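Local coordinates for TRAP dicarboxylate transporter-DctP subunit (Desulfovibrio salexigens, PDB 4N6D), which probably binds an organic acid or related solute in the periplasm and delivers it to a TRAP-type membrane transporter, at residues Thr72-Leu80 with Gln87-His98. Residues are numbered along the deposited sequence; the frame is centred on the assembly and turned at random.
Sequences TLLGAKNTL and QADIGCVSLAYH. With EDO (1,2-ethanediol), chain E.
L80 and T79, at the start of helix 79-85, pack on V93 of strand 90-94. Helix and strand form the second half of a beta-alpha-beta crossover in the periplasmic solute-binding fold. The crossover starts from strand 63-68, and strand 30-35 lies between its two parallel strands in the mixed sheet.

The apolar contacts run along the strand. A88 CB is gripped by two leucines, L73 through CD2 and L74 through CD1, each at 3.7 Å. L74 also touches A35 of strand 30-35. T79 CG2 stands anti to its own backbone N (OG1 at chi1 -74°), which points the methyl at the strand. It lies 3.7 Å from C92 O, with V93 CG2 and G91 CA next. L80 forks: CD2 meets V93 CG2, while CD1 sits over the face of the H98 ring, a CH-pi contact 4.1 Å from the ring centroid. Y97 CB lies against the opposite face, toward its rim. A76 CB packs on Y97 CE2 at 3.8 Å. Separately, A76 O lies at the edge of the Y97 ring, near its plane.

Direct hydrogen bonds hold the 75-79 turn. T79 OG1 donates to G75 O, which also accepts from N78 N on the opposite face of its carbonyl plane. N78 OD1 takes G75 N at 2.8 Å.

Hydrogen-bonded links between the segments run through small molecules. One water donates to both T79 OG1 and C92 O. A 1,2-ethanediol, probably from the crystallisation liquor, lies between T79 and H98, with T79 CB touching its C2. Its O1 accepts from S94 N at 2.8 Å. H98 NE2 is hydrogen-bonded to both O1 and O2.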
loop_
_atom_site.group_PDB
_atom_site.type_symbol
_atom_site.label_atom_id
_atom_site.label_comp_id
_atom_site.label_asym_id
_atom_site.label_seq_id
_atom_site.Cartn_x
_atom_site.Cartn_y
_atom_site.Cartn_z
ATOM N N THR A 72 -4.446 -2.949 19.561
ATOM C CA THR A 72 -4.804 -3.458 20.890
ATOM C C THR A 72 -3.751 -4.362 21.521
ATOM O O THR A 72 -3.798 -4.618 22.715
ATOM C CB THR A 72 -6.130 -4.199 20.904
ATOM O OG1 THR A 72 -6.163 -5.229 19.907
ATOM C CG2 THR A 72 -7.291 -3.201 20.696
ATOM N N LEU A 73 -2.810 -4.855 20.729
ATOM C CA LEU A 73 -1.680 -5.595 21.290
ATOM C C LEU A 73 -0.385 -4.848 20.984
ATOM O O LEU A 73 0.323 -4.451 21.895
ATOM C CB LEU A 73 -1.650 -7.007 20.723
ATOM C CG LEU A 73 -0.535 -7.954 21.163
ATOM C CD1 LEU A 73 -0.466 -8.064 22.661
ATOM C CD2 LEU A 73 -0.730 -9.347 20.496
ATOM N N LEU A 74 -0.078 -4.667 19.700
ATOM C CA LEU A 74 1.026 -3.811 19.272
ATOM C C LEU A 74 0.490 -2.770 18.292
ATOM O O LEU A 74 -0.454 -3.028 17.551
ATOM C CB LEU A 74 2.132 -4.618 18.587
ATOM C CG LEU A 74 2.769 -5.764 19.352
ATOM C CD1 LEU A 74 3.722 -6.547 18.463
ATOM C CD2 LEU A 74 3.487 -5.217 20.544
ATOM N N GLY A 75 1.084 -1.590 18.289
ATOM C CA GLY A 75 0.680 -0.550 17.364
ATOM C C GLY A 75 1.826 -0.125 16.465
ATOM O O GLY A 75 2.801 -0.845 16.294
ATOM N N ALA A 76 1.712 1.077 15.909
ATOM C CA ALA A 76 2.719 1.596 14.994
ATOM C C ALA A 76 4.094 1.679 15.645
ATOM O O ALA A 76 5.109 1.479 14.970
ATOM C CB ALA A 76 2.293 2.982 14.490
ATOM N N LYS A 77 4.122 1.969 16.940
ATOM C CA LYS A 77 5.380 2.259 17.630
ATOM C C LYS A 77 6.166 1.008 18.003
ATOM O O LYS A 77 7.351 1.086 18.304
ATOM C CB LYS A 77 5.119 3.036 18.902
ATOM C CG LYS A 77 4.441 2.215 19.961
ATOM C CD LYS A 77 4.198 2.988 21.239
ATOM C CE LYS A 77 3.552 2.085 22.279
ATOM N NZ LYS A 77 2.862 2.845 23.360
ATOM N N ASN A 78 5.523 -0.149 18.006
ATOM C CA ASN A 78 6.191 -1.307 18.584
ATOM C C ASN A 78 5.863 -2.650 17.925
ATOM O O ASN A 78 6.099 -3.699 18.507
ATOM C CB ASN A 78 5.883 -1.383 20.073
ATOM C CG ASN A 78 4.406 -1.513 20.356
ATOM O OD1 ASN A 78 3.593 -1.593 19.454
ATOM N ND2 ASN A 78 4.049 -1.518 21.645
ATOM N N THR A 79 5.376 -2.632 16.687
ATOM C CA THR A 79 5.091 -3.883 16.002
ATOM C C THR A 79 6.376 -4.621 15.636
ATOM O O THR A 79 6.489 -5.822 15.870
ATOM C CB THR A 79 4.224 -3.649 14.752
ATOM O OG1 THR A 79 2.882 -3.370 15.163
ATOM C CG2 THR A 79 4.203 -4.891 13.877
ATOM N N LEU A 80 7.363 -3.929 15.077
ATOM C CA LEU A 80 8.624 -4.613 14.719
ATOM C C LEU A 80 9.319 -5.203 15.916
ATOM O O LEU A 80 9.658 -6.398 15.961
ATOM C CB LEU A 80 9.595 -3.662 14.025
ATOM C CG LEU A 80 9.397 -3.486 12.536
ATOM C CD1 LEU A 80 10.340 -2.401 12.036
ATOM C CD2 LEU A 80 9.656 -4.789 11.791
ATOM N N GLN A 87 6.149 -10.646 21.762
ATOM C CA GLN A 87 4.961 -10.082 22.383
ATOM C C GLN A 87 3.725 -10.390 21.562
ATOM O O GLN A 87 2.617 -10.529 22.109
ATOM C CB GLN A 87 5.076 -8.578 22.509
ATOM C CG GLN A 87 5.926 -8.117 23.628
ATOM C CD GLN A 87 5.916 -6.616 23.700
ATOM O OE1 GLN A 87 4.862 -6.006 23.888
ATOM N NE2 GLN A 87 7.078 -6.007 23.508
ATOM N N ALA A 88 3.913 -10.457 20.240
ATOM C CA ALA A 88 2.921 -11.015 19.341
ATOM C C ALA A 88 3.642 -12.002 18.456
ATOM O O ALA A 88 4.831 -11.840 18.192
ATOM C CB ALA A 88 2.265 -9.950 18.481
ATOM N N ASP A 89 2.937 -13.032 17.999
ATOM C CA ASP A 89 3.535 -13.977 17.067
ATOM C C ASP A 89 3.666 -13.401 15.665
ATOM O O ASP A 89 4.621 -13.706 14.953
ATOM C CB ASP A 89 2.747 -15.291 17.013
ATOM C CG ASP A 89 2.719 -16.001 18.375
ATOM O OD1 ASP A 89 3.789 -16.492 18.810
ATOM O OD2 ASP A 89 1.636 -16.046 19.003
ATOM N N ILE A 90 2.706 -12.571 15.289
ATOM C CA ILE A 90 2.583 -12.049 13.937
ATOM C C ILE A 90 2.195 -10.601 14.013
ATOM O O ILE A 90 1.497 -10.182 14.942
ATOM C CB ILE A 90 1.470 -12.811 13.154
ATOM C CG1 ILE A 90 1.786 -14.298 13.078
ATOM C CG2 ILE A 90 1.275 -12.201 11.752
ATOM C CD1 ILE A 90 0.578 -15.124 12.574
ATOM N N GLY A 91 2.674 -9.811 13.070
ATOM C CA GLY A 91 2.320 -8.403 13.016
ATOM C C GLY A 91 2.345 -7.859 11.598
ATOM O O GLY A 91 2.948 -8.460 10.703
ATOM N N CYS A 92 1.671 -6.724 11.423
ATOM C CA CYS A 92 1.541 -6.014 10.139
ATOM C C CYS A 92 2.362 -4.735 10.142
ATOM O O CYS A 92 2.179 -3.848 11.004
ATOM C CB CYS A 92 0.086 -5.667 9.898
ATOM S SG CYS A 92 -0.196 -4.828 8.296
ATOM N N VAL A 93 3.260 -4.638 9.169
ATOM C CA VAL A 93 4.156 -3.500 9.059
ATOM C C VAL A 93 3.888 -2.697 7.791
ATOM O O VAL A 93 3.873 -3.246 6.699
ATOM C CB VAL A 93 5.615 -3.952 9.074
ATOM C CG1 VAL A 93 6.554 -2.757 8.912
ATOM C CG2 VAL A 93 5.932 -4.729 10.365
ATOM N N SER A 94 3.699 -1.389 7.946
ATOM C CA SER A 94 3.664 -0.460 6.821
ATOM C C SER A 94 5.090 0.013 6.593
ATOM O O SER A 94 5.631 0.761 7.392
ATOM C CB SER A 94 2.757 0.729 7.140
ATOM O OG SER A 94 2.749 1.664 6.067
ATOM N N LEU A 95 5.720 -0.431 5.511
ATOM C CA LEU A 95 7.155 -0.207 5.370
ATOM C C LEU A 95 7.543 1.272 5.356
ATOM O O LEU A 95 8.606 1.632 5.846
ATOM C CB LEU A 95 7.710 -0.890 4.116
ATOM C CG LEU A 95 7.331 -2.354 3.892
ATOM C CD1 LEU A 95 8.086 -2.883 2.650
ATOM C CD2 LEU A 95 7.648 -3.236 5.102
ATOM N N ALA A 96 6.697 2.098 4.761
ATOM C CA ALA A 96 6.971 3.520 4.603
ATOM C C ALA A 96 7.140 4.242 5.931
ATOM O O ALA A 96 7.743 5.311 5.973
ATOM C CB ALA A 96 5.853 4.197 3.789
ATOM N N TYR A 97 6.582 3.685 7.010
ATOM C CA TYR A 97 6.682 4.306 8.328
ATOM C C TYR A 97 8.057 4.118 8.972
ATOM O O TYR A 97 8.343 4.717 10.015
ATOM C CB TYR A 97 5.595 3.741 9.258
ATOM C CG TYR A 97 5.472 4.447 10.602
ATOM C CD1 TYR A 97 5.234 5.810 10.666
ATOM C CD2 TYR A 97 5.602 3.754 11.792
ATOM C CE1 TYR A 97 5.132 6.461 11.878
ATOM C CE2 TYR A 97 5.487 4.406 13.021
ATOM C CZ TYR A 97 5.249 5.759 13.049
ATOM O OH TYR A 97 5.146 6.434 14.259
ATOM N N HIS A 98 8.918 3.300 8.354
ATOM C CA HIS A 98 10.228 2.959 8.914
ATOM C C HIS A 98 11.346 3.198 7.913
ATOM O O HIS A 98 11.985 2.272 7.468
ATOM C CB HIS A 98 10.249 1.483 9.310
ATOM C CG HIS A 98 9.074 1.082 10.129
ATOM N ND1 HIS A 98 8.999 1.309 11.491
ATOM C CD2 HIS A 98 7.893 0.530 9.776
ATOM C CE1 HIS A 98 7.834 0.881 11.937
ATOM N NE2 HIS A 98 7.140 0.408 10.915
HETATM C C1 EDO E . 3.608 0.117 11.521
HETATM O O1 EDO E . 4.375 0.014 10.322
HETATM C C2 EDO E . 3.902 -1.160 12.279
HETATM O O2 EDO E . 5.331 -1.326 12.266
HETATM O O HOH W 1 0.829 -4.040 13.321
#